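Long-range contacts in 2-ON-2 hemoglobin (Agrobacterium tumefaciens, PDB 2XYK), which is a group II truncated globin that binds heme and probably binds and carries oxygen: residues R19-R24 with D102-N107; E92-F97 with I113-V118. All blocks are in the same frame, centred on the assembly; numbering follows the deposited sequence.

Interaction 1 (R19-R24 with D102-N107)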
# COMPACT_ATOMS: atom_id res chain seq x y z
N ARG A 19 -5.27 9.13 1.12
CA ARG A 19 -5.88 9.05 2.46
C ARG A 19 -6.99 7.98 2.52
O ARG A 19 -7.03 7.19 3.46
CB ARG A 19 -6.45 10.42 2.90
CG ARG A 19 -5.38 11.48 3.26
CD ARG A 19 -5.89 12.48 4.34
NE ARG A 19 -5.43 13.86 4.10
CZ ARG A 19 -4.45 14.50 4.77
NH1 ARG A 19 -3.76 13.90 5.74
NH2 ARG A 19 -4.15 15.76 4.44
N ALA A 20 -7.89 7.96 1.52
CA ALA A 20 -9.01 7.00 1.53
C ALA A 20 -8.50 5.58 1.24
O ALA A 20 -8.96 4.59 1.84
CB ALA A 20 -10.09 7.41 0.50
N LEU A 21 -7.56 5.50 0.30
CA LEU A 21 -6.97 4.21 -0.05
C LEU A 21 -6.35 3.55 1.17
O LEU A 21 -6.66 2.41 1.48
CB LEU A 21 -5.92 4.38 -1.16
CG LEU A 21 -5.15 3.12 -1.58
CD1 LEU A 21 -6.04 2.06 -2.28
CD2 LEU A 21 -4.02 3.54 -2.49
N THR A 22 -5.48 4.27 1.87
CA THR A 22 -4.70 3.69 2.96
C THR A 22 -5.61 3.39 4.16
O THR A 22 -5.43 2.37 4.83
CB THR A 22 -3.54 4.64 3.34
OG1 THR A 22 -2.77 4.95 2.16
CG2 THR A 22 -2.60 4.00 4.36
N ARG A 23 -6.59 4.27 4.42
CA ARG A 23 -7.58 4.06 5.48
C ARG A 23 -8.39 2.81 5.23
O ARG A 23 -8.58 2.02 6.15
CB ARG A 23 -8.53 5.25 5.65
CG ARG A 23 -9.61 5.11 6.78
CD ARG A 23 -9.00 5.19 8.20
NE ARG A 23 -8.08 6.32 8.33
CZ ARG A 23 -8.38 7.51 8.87
NH1 ARG A 23 -9.59 7.76 9.37
NH2 ARG A 23 -7.45 8.45 8.92
N ARG A 24 -8.90 2.66 4.00
CA ARG A 24 -9.72 1.50 3.66
C ARG A 24 -8.91 0.19 3.70
O ARG A 24 -9.46 -0.85 4.05
CB ARG A 24 -10.37 1.68 2.28
CG ARG A 24 -11.36 0.55 1.88
CD ARG A 24 -12.52 0.45 2.92
NE ARG A 24 -13.53 -0.55 2.55
CZ ARG A 24 -14.32 -1.20 3.41
NH1 ARG A 24 -14.22 -1.00 4.72
NH2 ARG A 24 -15.21 -2.08 2.95
N ASP A 102 -10.02 -0.81 -5.56
CA ASP A 102 -11.28 -0.93 -6.35
C ASP A 102 -12.31 0.02 -5.77
O ASP A 102 -13.08 0.61 -6.51
CB ASP A 102 -11.83 -2.38 -6.35
CG ASP A 102 -11.01 -3.36 -7.23
OD1 ASP A 102 -10.21 -2.90 -8.08
OD2 ASP A 102 -11.15 -4.60 -7.06
N GLU A 103 -12.31 0.17 -4.44
CA GLU A 103 -13.31 1.01 -3.78
C GLU A 103 -12.99 2.51 -3.76
O GLU A 103 -13.89 3.32 -3.53
CB GLU A 103 -13.60 0.50 -2.36
CG GLU A 103 -14.57 -0.69 -2.31
CD GLU A 103 -14.51 -1.43 -0.96
OE1 GLU A 103 -14.16 -0.79 0.06
OE2 GLU A 103 -14.82 -2.65 -0.94
N THR A 104 -11.74 2.90 -4.00
CA THR A 104 -11.32 4.31 -3.79
C THR A 104 -10.75 4.97 -5.05
O THR A 104 -10.57 6.19 -5.09
CB THR A 104 -10.28 4.48 -2.61
OG1 THR A 104 -9.08 3.75 -2.91
CG2 THR A 104 -10.84 4.01 -1.28
N ILE A 105 -10.44 4.16 -6.07
CA ILE A 105 -9.94 4.69 -7.34
C ILE A 105 -10.87 4.31 -8.49
O ILE A 105 -10.94 3.15 -8.91
CB ILE A 105 -8.47 4.28 -7.64
CG1 ILE A 105 -7.53 4.80 -6.55
CG2 ILE A 105 -8.05 4.77 -9.06
CD1 ILE A 105 -6.15 4.12 -6.55
N GLU A 106 -11.60 5.31 -8.98
CA GLU A 106 -12.65 5.09 -9.97
C GLU A 106 -12.11 4.60 -11.33
O GLU A 106 -12.68 3.70 -11.95
CB GLU A 106 -13.48 6.38 -10.11
CG GLU A 106 -14.70 6.29 -11.00
CD GLU A 106 -14.83 7.49 -11.93
OE1 GLU A 106 -13.92 7.68 -12.78
OE2 GLU A 106 -15.82 8.25 -11.80
N ASN A 107 -10.98 5.16 -11.77
CA ASN A 107 -10.43 4.88 -13.12
C ASN A 107 -9.74 3.49 -13.24
O ASN A 107 -8.68 3.26 -12.64
CB ASN A 107 -9.48 6.02 -13.48
CG ASN A 107 -8.98 5.97 -14.90
OD1 ASN A 107 -8.58 4.92 -15.40
ND2 ASN A 107 -8.96 7.12 -15.54
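R24 and E103 form the salt bridge that joins helix 14-31 to the C-terminal end of helix 87-104. R24 NE gives a short, fairly straight hydrogen bond to E103 OE1 (2.6 Å, 162° at the hydrogen), while R24 NH2 adds a weak, strongly bent one to E103 OE1 at 3.3 Å. The acceptor lies nearly in the guanidinium plane, and the carboxylate is turned 35° from it. E103 OE2 is paired with R99, and R24 NH1 with E27, which extends the charge network along both helices.

Inward from the ion pair, T104 sits against the backbone of helix 14-31, the CA atoms of L21 and T104 being 5.7 Å apart. With chi1 at 61°, T104 OG1 lies between its own backbone N and carbonyl carbon and bonds back to A100 O; T104 OG1 also lies 3.5 Å from L21 CD1, the two side chains crossing at about a right angle. T104 CG2 packs 3.9 Å from A20 CB and 3.7 Å from A20 O. At this close helix contact of the globin fold, away from the heme site, T104 keeps its hydroxyl bond within its own helix and meets its neighbour by van der Waals contact, leaving directional bonding across the contact to R24 and E103.

Interaction 2 (E92-F97 with I113-V118). With HEM (protoporphyrin IX containing Fe), chain C.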
# COMPACT_ATOMS: atom_id res chain seq x y z
N GLU A 92 -3.16 -12.24 1.49
CA GLU A 92 -4.14 -11.50 2.29
C GLU A 92 -3.90 -10.00 2.31
O GLU A 92 -4.86 -9.22 2.38
CB GLU A 92 -4.20 -12.06 3.72
CG GLU A 92 -4.81 -13.47 3.78
CD GLU A 92 -4.80 -14.06 5.19
OE1 GLU A 92 -4.52 -13.33 6.16
OE2 GLU A 92 -5.08 -15.25 5.33
N TRP A 93 -2.63 -9.60 2.23
CA TRP A 93 -2.23 -8.20 2.00
C TRP A 93 -2.75 -7.76 0.61
O TRP A 93 -3.40 -6.74 0.44
CB TRP A 93 -0.67 -8.11 2.06
CG TRP A 93 -0.09 -6.69 2.08
CD1 TRP A 93 0.40 -6.01 3.18
CD2 TRP A 93 0.05 -5.80 0.96
NE1 TRP A 93 0.84 -4.74 2.79
CE2 TRP A 93 0.64 -4.60 1.43
CE3 TRP A 93 -0.27 -5.89 -0.41
CZ2 TRP A 93 0.92 -3.52 0.60
CZ3 TRP A 93 -0.01 -4.80 -1.25
CH2 TRP A 93 0.59 -3.64 -0.75
N LEU A 94 -2.49 -8.59 -0.39
CA LEU A 94 -2.94 -8.31 -1.76
C LEU A 94 -4.47 -8.29 -1.87
O LEU A 94 -5.03 -7.48 -2.61
CB LEU A 94 -2.33 -9.34 -2.73
CG LEU A 94 -0.83 -9.18 -3.00
CD1 LEU A 94 -0.28 -10.46 -3.64
CD2 LEU A 94 -0.58 -7.91 -3.91
N LEU A 95 -5.14 -9.17 -1.13
CA LEU A 95 -6.60 -9.13 -1.06
C LEU A 95 -7.11 -7.76 -0.64
O LEU A 95 -7.99 -7.19 -1.31
CB LEU A 95 -7.13 -10.21 -0.10
CG LEU A 95 -8.61 -10.15 0.27
CD1 LEU A 95 -9.48 -10.63 -0.91
CD2 LEU A 95 -8.86 -10.97 1.49
N CYS A 96 -6.57 -7.23 0.46
CA CYS A 96 -7.04 -5.96 1.04
C CYS A 96 -6.63 -4.77 0.17
O CYS A 96 -7.42 -3.84 -0.03
CB CYS A 96 -6.54 -5.79 2.50
SG CYS A 96 -7.01 -7.16 3.65
N PHE A 97 -5.42 -4.79 -0.37
CA PHE A 97 -4.96 -3.69 -1.24
C PHE A 97 -5.79 -3.61 -2.52
O PHE A 97 -6.13 -2.53 -2.95
CB PHE A 97 -3.47 -3.76 -1.57
CG PHE A 97 -2.93 -2.48 -2.19
CD1 PHE A 97 -2.57 -1.40 -1.38
CD2 PHE A 97 -2.82 -2.35 -3.58
CE1 PHE A 97 -2.09 -0.20 -1.95
CE2 PHE A 97 -2.35 -1.16 -4.16
CZ PHE A 97 -1.99 -0.09 -3.35
N ILE A 113 -2.48 0.28 -13.97
CA ILE A 113 -1.12 0.84 -13.88
C ILE A 113 -0.49 0.65 -12.47
O ILE A 113 0.66 0.30 -12.36
CB ILE A 113 -1.06 2.31 -14.34
CG1 ILE A 113 -1.13 2.39 -15.88
CG2 ILE A 113 0.24 2.96 -13.88
CD1 ILE A 113 -1.82 3.65 -16.43
N ILE A 114 -1.27 0.85 -11.41
CA ILE A 114 -0.71 0.78 -10.05
C ILE A 114 -0.49 -0.66 -9.61
O ILE A 114 0.50 -0.95 -8.95
CB ILE A 114 -1.62 1.49 -9.02
CG1 ILE A 114 -1.64 2.99 -9.24
CG2 ILE A 114 -1.15 1.20 -7.58
CD1 ILE A 114 -2.81 3.68 -8.49
N TRP A 115 -1.44 -1.53 -9.94
CA TRP A 115 -1.54 -2.89 -9.42
C TRP A 115 -0.40 -3.81 -9.81
O TRP A 115 0.17 -4.49 -8.94
CB TRP A 115 -2.85 -3.54 -9.85
CG TRP A 115 -2.92 -5.01 -9.51
CD1 TRP A 115 -2.78 -6.08 -10.37
CD2 TRP A 115 -3.13 -5.57 -8.20
NE1 TRP A 115 -2.90 -7.27 -9.67
CE2 TRP A 115 -3.12 -6.98 -8.35
CE3 TRP A 115 -3.32 -5.02 -6.92
CZ2 TRP A 115 -3.29 -7.84 -7.25
CZ3 TRP A 115 -3.49 -5.87 -5.84
CH2 TRP A 115 -3.48 -7.27 -6.01
N ALA A 116 -0.08 -3.87 -11.10
CA ALA A 116 0.95 -4.83 -11.54
C ALA A 116 2.29 -4.69 -10.75
O ALA A 116 2.78 -5.69 -10.22
CB ALA A 116 1.15 -4.79 -13.08
N PRO A 117 2.87 -3.46 -10.65
CA PRO A 117 4.11 -3.29 -9.88
C PRO A 117 3.98 -3.50 -8.37
O PRO A 117 4.94 -3.94 -7.75
CB PRO A 117 4.49 -1.83 -10.17
CG PRO A 117 3.79 -1.49 -11.46
CD PRO A 117 2.46 -2.19 -11.27
N VAL A 118 2.84 -3.17 -7.78
CA VAL A 118 2.63 -3.39 -6.36
C VAL A 118 2.55 -4.91 -6.10
O VAL A 118 3.10 -5.40 -5.12
CB VAL A 118 1.33 -2.71 -5.86
CG1 VAL A 118 0.82 -3.34 -4.52
CG2 VAL A 118 1.51 -1.19 -5.73
CHA HEM C . 5.48 -2.06 6.80
CHB HEM C . 3.40 -6.44 5.96
CHC HEM C . 3.93 -5.63 1.17
CHD HEM C . 4.86 -0.97 2.08
C1A HEM C . 4.95 -3.33 6.98
C2A HEM C . 4.84 -4.05 8.24
C3A HEM C . 4.28 -5.24 8.02
C4A HEM C . 3.99 -5.34 6.60
CMA HEM C . 3.96 -6.38 9.04
CAA HEM C . 5.33 -3.46 9.59
CBA HEM C . 4.25 -2.45 10.07
CGA HEM C . 4.76 -1.33 10.97
O1A HEM C . 6.00 -1.09 11.13
O2A HEM C . 3.90 -0.61 11.54
C1B HEM C . 3.38 -6.64 4.59
C2B HEM C . 2.96 -7.83 3.85
C3B HEM C . 3.11 -7.57 2.53
C4B HEM C . 3.64 -6.23 2.39
CMB HEM C . 2.41 -9.14 4.44
CAB HEM C . 2.82 -8.49 1.31
CBB HEM C . 3.63 -9.51 1.02
C1C HEM C . 4.18 -4.30 0.99
C2C HEM C . 4.25 -3.62 -0.28
C3C HEM C . 4.49 -2.32 -0.05
C4C HEM C . 4.60 -2.15 1.39
CMC HEM C . 4.06 -4.37 -1.62
CAC HEM C . 4.66 -1.21 -1.12
CBC HEM C . 3.70 -1.00 -2.05
C1D HEM C . 5.21 -0.81 3.41
C2D HEM C . 5.77 0.38 4.02
C3D HEM C . 5.97 0.03 5.49
C4D HEM C . 5.51 -1.33 5.63
CMD HEM C . 6.10 1.72 3.32
CAD HEM C . 6.55 0.94 6.60
CBD HEM C . 8.06 0.65 6.56
CGD HEM C . 8.79 1.30 7.71
O1D HEM C . 8.79 0.75 8.84
O2D HEM C . 9.35 2.39 7.47
NA HEM C . 4.41 -4.15 6.00
NB HEM C . 3.77 -5.69 3.66
NC HEM C . 4.40 -3.38 1.99
ND HEM C . 5.06 -1.78 4.39
FE HEM C . 4.45 -3.73 4.00
O HOH W 1 2.64 -3.04 4.09
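W93 and V118 reach each other through first torsions near 180° (chi1 -170° and 159°), which place the indole and CG1 opposite their backbone nitrogens. W93 thereby swings its indole out of helix 87-104 toward the heme, and V118 CG1, from helix 108-125, meets the edge of the indole 3.7 Å from W93 CZ3. The same methyl makes an off-centre CH-pi contact with F97, V118 CG1 lying 4.2 Å from the F97 ring centroid and 29° off its normal; the side chains of F97 and V118 approach from opposite directions. I114 CG2 touches the edge of the phenyl ring near F97 CE2.

On the other flank, L94 crosses W115 at about a right angle, L94 CD2 3.6 Å from W115 CH2, while W115 CZ3 and F97 CD2 meet edge to edge at 4.2 Å. The segments 92-97 and 113-118 run nearly antiparallel, their axes 11.9 Å apart at closest.

W93 carries the contact to the heme: the porphyrin covers one face of the indole, HEM CHC standing 3.4 Å from its plane, and W93 NE1, itself over the porphyrin, donates to a water at 2.8 Å. That water binds the iron at 1.9 Å, on the side away from the axial H80. F25 adds an edge-to-face partner to the indole. Apolar packing thus fixes a distal tryptophan of the kind known in group II and III truncated hemoglobins, whose N-H is placed to donate to an iron ligand, consistent with stabilising bound oxygen.

Helix 87-104 serves both contacts: its middle segment 92-97, which carries W93 to the heme, packs on helix 108-125 in interaction 2, and its C-terminal end meets helix 14-31 in interaction 1. The contact centres lie about 12 Å apart. Interaction 2 holds W93 and V118 of the heme pocket, whereas interaction 1 is away from the annotated sites, the side chain of L21 being about 9 Å from the heme. Two apolar touches join them, L21 CD2 to F97 CE1 at 4.2 Å and I105 CD1 to I114 CD1 at 3.9 Å, which makes the core side of interaction 1 continuous with the packing behind W93.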